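Local coordinates for XC6422 protein (PDB 2FUK) that is a small serine alpha/beta-hydrolase without a lid, with probable hydrolase activity, at residues 41-54 and 73-87. Residues are numbered along the deposited sequence; the frame is centred on the assembly and turned at random.
Sequences IVCHPLSTEGGSMH and VRFNFRSVGTSAGSF
V42 and V73 join two adjacent parallel strands at their C-terminal ends, and the loops that follow them pack on each other in a buried contact of the alpha/beta-hydrolase sheet. V42 N donates to V73 O at 2.9 Å; beyond this bond, side chains take over the pairing. The H44 imidazole lies between the loops: ND1 gives a hydrogen bond, 3.3 Å long, to an in-plane lone pair of F75 O, while F77 turns its edge to one ring face, with centroids 4.7 Å apart and planes at 64°. S52 CA covers the opposite face, so the ring is clamped between both segments. N76 reaches across with OD1, which accepts from M53 N at 2.8 Å, nearly straight along its C=O. M53 CG stands between its own backbone N and carbonyl carbon (chi1 81°), and the bent chain brings CE against N76 ND2. R74 NH2 donates to M53 O at 2.8 Å from above the carbonyl plane, and its NH1 forms a salt bridge with D27. Farther out, V80 CG2 presses on S47 CB, and T48 CG2 sits over the F87 ring face, 3.9 Å from its centroid. The strands 38-43 and 71-75 form a beta-alpha-beta unit with helix 56-66, which touches V42, H44 and R74; strand 112-118 flanks I41 and C43, while helix 92-107 meets C43, F77 and F87.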
loop_
_atom_site.group_PDB
_atom_site.type_symbol
_atom_site.label_atom_id
_atom_site.label_comp_id
_atom_site.label_asym_id
_atom_site.label_seq_id
_atom_site.Cartn_x
_atom_site.Cartn_y
_atom_site.Cartn_z
ATOM N N ILE A 41 6.976 16.305 5.635
ATOM C CA ILE A 41 5.887 17.232 5.346
ATOM C C ILE A 41 5.676 17.158 3.841
ATOM O O ILE A 41 6.636 17.226 3.077
ATOM C CB ILE A 41 6.247 18.688 5.725
ATOM C CG1 ILE A 41 6.520 18.782 7.225
ATOM C CG2 ILE A 41 5.084 19.623 5.372
ATOM C CD1 ILE A 41 7.063 20.128 7.664
ATOM N N VAL A 42 4.422 17.005 3.424
ATOM C CA VAL A 42 4.082 16.909 2.006
ATOM C C VAL A 42 3.255 18.123 1.587
ATOM O O VAL A 42 2.191 18.377 2.154
ATOM C CB VAL A 42 3.270 15.619 1.719
ATOM C CG1 VAL A 42 2.954 15.518 0.231
ATOM C CG2 VAL A 42 4.053 14.396 2.182
ATOM N N CYS A 43 3.749 18.863 0.595
ATOM C CA CYS A 43 3.081 20.072 0.104
ATOM C C CYS A 43 2.205 19.801 -1.120
ATOM O O CYS A 43 2.592 19.045 -2.014
ATOM C CB CYS A 43 4.122 21.142 -0.232
ATOM S SG CYS A 43 5.190 21.625 1.167
ATOM N N HIS A 44 1.043 20.450 -1.161
ATOM C CA HIS A 44 0.081 20.255 -2.241
ATOM C C HIS A 44 0.241 21.172 -3.464
ATOM O O HIS A 44 0.964 22.171 -3.426
ATOM C CB HIS A 44 -1.351 20.359 -1.678
ATOM C CG HIS A 44 -1.773 21.750 -1.316
ATOM N ND1 HIS A 44 -2.000 22.153 -0.018
ATOM C CD2 HIS A 44 -2.038 22.825 -2.094
ATOM C CE1 HIS A 44 -2.386 23.418 -0.013
ATOM N NE2 HIS A 44 -2.417 23.849 -1.262
ATOM N N PRO A 45 -0.436 20.831 -4.574
ATOM C CA PRO A 45 -0.382 21.601 -5.820
ATOM C C PRO A 45 -1.180 22.905 -5.819
ATOM O O PRO A 45 -1.854 23.224 -4.839
ATOM C CB PRO A 45 -0.872 20.592 -6.861
ATOM C CG PRO A 45 -1.867 19.796 -6.101
ATOM C CD PRO A 45 -1.154 19.559 -4.784
ATOM N N LEU A 46 -1.110 23.646 -6.926
ATOM C CA LEU A 46 -1.787 24.939 -7.026
ATOM C C LEU A 46 -3.085 25.106 -6.277
ATOM O O LEU A 46 -4.072 24.402 -6.516
ATOM C CB LEU A 46 -2.006 25.351 -8.481
ATOM C CG LEU A 46 -0.986 26.368 -9.009
ATOM C CD1 LEU A 46 -0.745 27.481 -7.989
ATOM C CD2 LEU A 46 0.306 25.657 -9.305
ATOM N N SER A 47 -3.064 26.079 -5.373
ATOM C CA SER A 47 -4.198 26.415 -4.533
ATOM C C SER A 47 -5.344 26.958 -5.374
ATOM O O SER A 47 -6.511 26.645 -5.133
ATOM C CB SER A 47 -3.778 27.467 -3.500
ATOM O OG SER A 47 -2.666 27.029 -2.723
ATOM N N THR A 48 -4.997 27.770 -6.366
ATOM C CA THR A 48 -5.996 28.366 -7.231
ATOM C C THR A 48 -6.692 27.337 -8.123
ATOM O O THR A 48 -7.693 27.659 -8.765
ATOM C CB THR A 48 -5.379 29.505 -8.089
ATOM O OG1 THR A 48 -4.302 28.997 -8.883
ATOM C CG2 THR A 48 -4.843 30.607 -7.181
ATOM N N GLU A 49 -6.168 26.109 -8.165
ATOM C CA GLU A 49 -6.779 25.038 -8.958
ATOM C C GLU A 49 -7.151 23.865 -8.042
ATOM O O GLU A 49 -7.726 24.074 -6.977
ATOM C CB GLU A 49 -5.841 24.580 -10.076
ATOM C CG GLU A 49 -5.780 25.543 -11.251
ATOM C CD GLU A 49 -5.435 26.937 -10.822
ATOM O OE1 GLU A 49 -4.398 27.091 -10.150
ATOM O OE2 GLU A 49 -6.193 27.888 -11.146
ATOM N N GLY A 50 -6.810 22.638 -8.428
ATOM C CA GLY A 50 -7.174 21.500 -7.591
ATOM C C GLY A 50 -6.233 21.075 -6.470
ATOM O O GLY A 50 -6.061 19.872 -6.238
ATOM N N GLY A 51 -5.664 22.029 -5.735
ATOM C CA GLY A 51 -4.733 21.654 -4.684
ATOM C C GLY A 51 -5.155 21.795 -3.232
ATOM O O GLY A 51 -5.703 22.820 -2.822
ATOM N N SER A 52 -4.876 20.752 -2.456
ATOM C CA SER A 52 -5.175 20.714 -1.024
ATOM C C SER A 52 -4.521 19.490 -0.399
ATOM O O SER A 52 -3.962 18.642 -1.107
ATOM C CB SER A 52 -6.683 20.650 -0.774
ATOM O OG SER A 52 -7.191 19.354 -1.047
ATOM N N MET A 53 -4.601 19.402 0.927
ATOM C CA MET A 53 -4.035 18.281 1.676
ATOM C C MET A 53 -4.719 16.978 1.269
ATOM O O MET A 53 -4.218 15.900 1.565
ATOM C CB MET A 53 -4.237 18.480 3.192
ATOM C CG MET A 53 -5.650 18.071 3.684
ATOM S SD MET A 53 -5.978 18.136 5.486
ATOM C CE MET A 53 -5.685 19.809 5.648
ATOM N N HIS A 54 -5.864 17.082 0.600
ATOM C CA HIS A 54 -6.627 15.905 0.194
ATOM C C HIS A 54 -6.393 15.424 -1.236
ATOM O O HIS A 54 -6.963 14.416 -1.651
ATOM C CB HIS A 54 -8.117 16.166 0.430
ATOM C CG HIS A 54 -8.435 16.578 1.835
ATOM N ND1 HIS A 54 -8.834 17.855 2.169
ATOM C CD2 HIS A 54 -8.386 15.885 2.999
ATOM C CE1 HIS A 54 -9.017 17.931 3.475
ATOM N NE2 HIS A 54 -8.751 16.750 4.002
ATOM N N VAL A 73 3.181 14.693 7.724
ATOM C CA VAL A 73 2.368 15.868 7.994
ATOM C C VAL A 73 1.928 16.495 6.681
ATOM O O VAL A 73 2.751 16.746 5.802
ATOM C CB VAL A 73 3.159 16.926 8.797
ATOM C CG1 VAL A 73 2.312 18.184 8.990
ATOM C CG2 VAL A 73 3.566 16.353 10.144
ATOM N N ARG A 74 0.625 16.720 6.551
ATOM C CA ARG A 74 0.059 17.365 5.377
ATOM C C ARG A 74 -0.554 18.663 5.886
ATOM O O ARG A 74 -0.867 18.782 7.075
ATOM C CB ARG A 74 -1.028 16.493 4.743
ATOM C CG ARG A 74 -0.494 15.248 4.055
ATOM C CD ARG A 74 -1.635 14.384 3.543
ATOM N NE ARG A 74 -2.356 13.737 4.635
ATOM C CZ ARG A 74 -3.653 13.895 4.894
ATOM N NH1 ARG A 74 -4.201 13.251 5.914
ATOM N NH2 ARG A 74 -4.403 14.694 4.140
ATOM N N PHE A 75 -0.713 19.641 5.006
ATOM C CA PHE A 75 -1.309 20.901 5.424
ATOM C C PHE A 75 -1.775 21.712 4.230
ATOM O O PHE A 75 -1.311 21.516 3.100
ATOM C CB PHE A 75 -0.305 21.712 6.271
ATOM C CG PHE A 75 0.775 22.394 5.470
ATOM C CD1 PHE A 75 0.647 23.731 5.101
ATOM C CD2 PHE A 75 1.929 21.705 5.105
ATOM C CE1 PHE A 75 1.654 24.377 4.380
ATOM C CE2 PHE A 75 2.939 22.335 4.387
ATOM C CZ PHE A 75 2.805 23.676 4.023
ATOM N N ASN A 76 -2.720 22.609 4.484
ATOM C CA ASN A 76 -3.239 23.467 3.439
ATOM C C ASN A 76 -2.507 24.802 3.440
ATOM O O ASN A 76 -2.350 25.431 4.485
ATOM C CB ASN A 76 -4.737 23.715 3.642
ATOM C CG ASN A 76 -5.582 22.543 3.206
ATOM O OD1 ASN A 76 -5.187 21.786 2.329
ATOM N ND2 ASN A 76 -6.765 22.401 3.801
ATOM N N PHE A 77 -2.031 25.214 2.268
ATOM C CA PHE A 77 -1.362 26.500 2.134
ATOM C C PHE A 77 -2.427 27.567 2.363
ATOM O O PHE A 77 -3.626 27.282 2.302
ATOM C CB PHE A 77 -0.788 26.673 0.723
ATOM C CG PHE A 77 0.508 25.945 0.488
ATOM C CD1 PHE A 77 1.617 26.186 1.289
ATOM C CD2 PHE A 77 0.630 25.039 -0.565
ATOM C CE1 PHE A 77 2.839 25.536 1.045
ATOM C CE2 PHE A 77 1.839 24.387 -0.817
ATOM C CZ PHE A 77 2.947 24.636 -0.012
ATOM N N ARG A 78 -1.993 28.793 2.626
ATOM C CA ARG A 78 -2.932 29.885 2.845
ATOM C C ARG A 78 -3.997 29.929 1.733
ATOM O O ARG A 78 -3.704 29.657 0.570
ATOM C CB ARG A 78 -2.173 31.214 2.891
ATOM C CG ARG A 78 -1.408 31.525 1.619
ATOM C CD ARG A 78 -0.518 32.744 1.796
ATOM N NE ARG A 78 0.422 32.580 2.899
ATOM C CZ ARG A 78 1.194 33.556 3.363
ATOM N NH1 ARG A 78 1.127 34.762 2.812
ATOM N NH2 ARG A 78 2.027 33.327 4.371
ATOM N N SER A 79 -5.225 30.275 2.119
ATOM C CA SER A 79 -6.373 30.390 1.217
ATOM C C SER A 79 -7.059 29.080 0.836
ATOM O O SER A 79 -8.146 29.101 0.267
ATOM C CB SER A 79 -5.992 31.143 -0.069
ATOM O OG SER A 79 -5.508 30.264 -1.069
ATOM N N VAL A 80 -6.440 27.946 1.155
ATOM C CA VAL A 80 -7.025 26.648 0.831
ATOM C C VAL A 80 -7.747 26.055 2.044
ATOM O O VAL A 80 -7.262 26.145 3.173
ATOM C CB VAL A 80 -5.939 25.672 0.330
ATOM C CG1 VAL A 80 -6.527 24.281 0.126
ATOM C CG2 VAL A 80 -5.358 26.188 -0.976
ATOM N N GLY A 81 -8.915 25.459 1.804
ATOM C CA GLY A 81 -9.690 24.882 2.889
ATOM C C GLY A 81 -9.999 25.987 3.875
ATOM O O GLY A 81 -10.540 27.026 3.485
ATOM N N THR A 82 -9.675 25.776 5.146
ATOM C CA THR A 82 -9.899 26.821 6.136
ATOM C C THR A 82 -8.595 27.474 6.597
ATOM O O THR A 82 -8.521 28.063 7.679
ATOM C CB THR A 82 -10.728 26.314 7.353
ATOM O OG1 THR A 82 -10.198 25.079 7.852
ATOM C CG2 THR A 82 -12.188 26.108 6.930
ATOM N N SER A 83 -7.555 27.364 5.772
ATOM C CA SER A 83 -6.291 28.015 6.084
ATOM C C SER A 83 -6.563 29.449 5.653
ATOM O O SER A 83 -6.987 29.690 4.522
ATOM C CB SER A 83 -5.138 27.435 5.257
ATOM O OG SER A 83 -4.663 26.223 5.824
ATOM N N ALA A 84 -6.336 30.392 6.558
ATOM C CA ALA A 84 -6.587 31.796 6.264
ATOM C C ALA A 84 -5.631 32.383 5.225
ATOM O O ALA A 84 -4.603 31.782 4.888
ATOM C CB ALA A 84 -6.508 32.601 7.546
ATOM N N GLY A 85 -5.990 33.561 4.717
ATOM C CA GLY A 85 -5.148 34.248 3.755
ATOM C C GLY A 85 -5.488 34.086 2.289
ATOM O O GLY A 85 -6.498 33.487 1.924
ATOM N N SER A 86 -4.624 34.639 1.445
ATOM C CA SER A 86 -4.803 34.556 0.002
ATOM C C SER A 86 -3.539 34.050 -0.699
ATOM O O SER A 86 -2.417 34.258 -0.228
ATOM C CB SER A 86 -5.210 35.923 -0.561
ATOM O OG SER A 86 -4.341 36.937 -0.099
ATOM N N PHE A 87 -3.743 33.382 -1.827
ATOM C CA PHE A 87 -2.660 32.832 -2.632
ATOM C C PHE A 87 -1.567 33.879 -2.829
ATOM O O PHE A 87 -1.860 35.020 -3.169
ATOM C CB PHE A 87 -3.229 32.384 -3.980
ATOM C CG PHE A 87 -2.209 31.811 -4.915
ATOM C CD1 PHE A 87 -1.539 30.630 -4.602
ATOM C CD2 PHE A 87 -1.916 32.451 -6.119
ATOM C CE1 PHE A 87 -0.595 30.099 -5.471
ATOM C CE2 PHE A 87 -0.970 31.923 -6.994
ATOM C CZ PHE A 87 -0.311 30.749 -6.670
#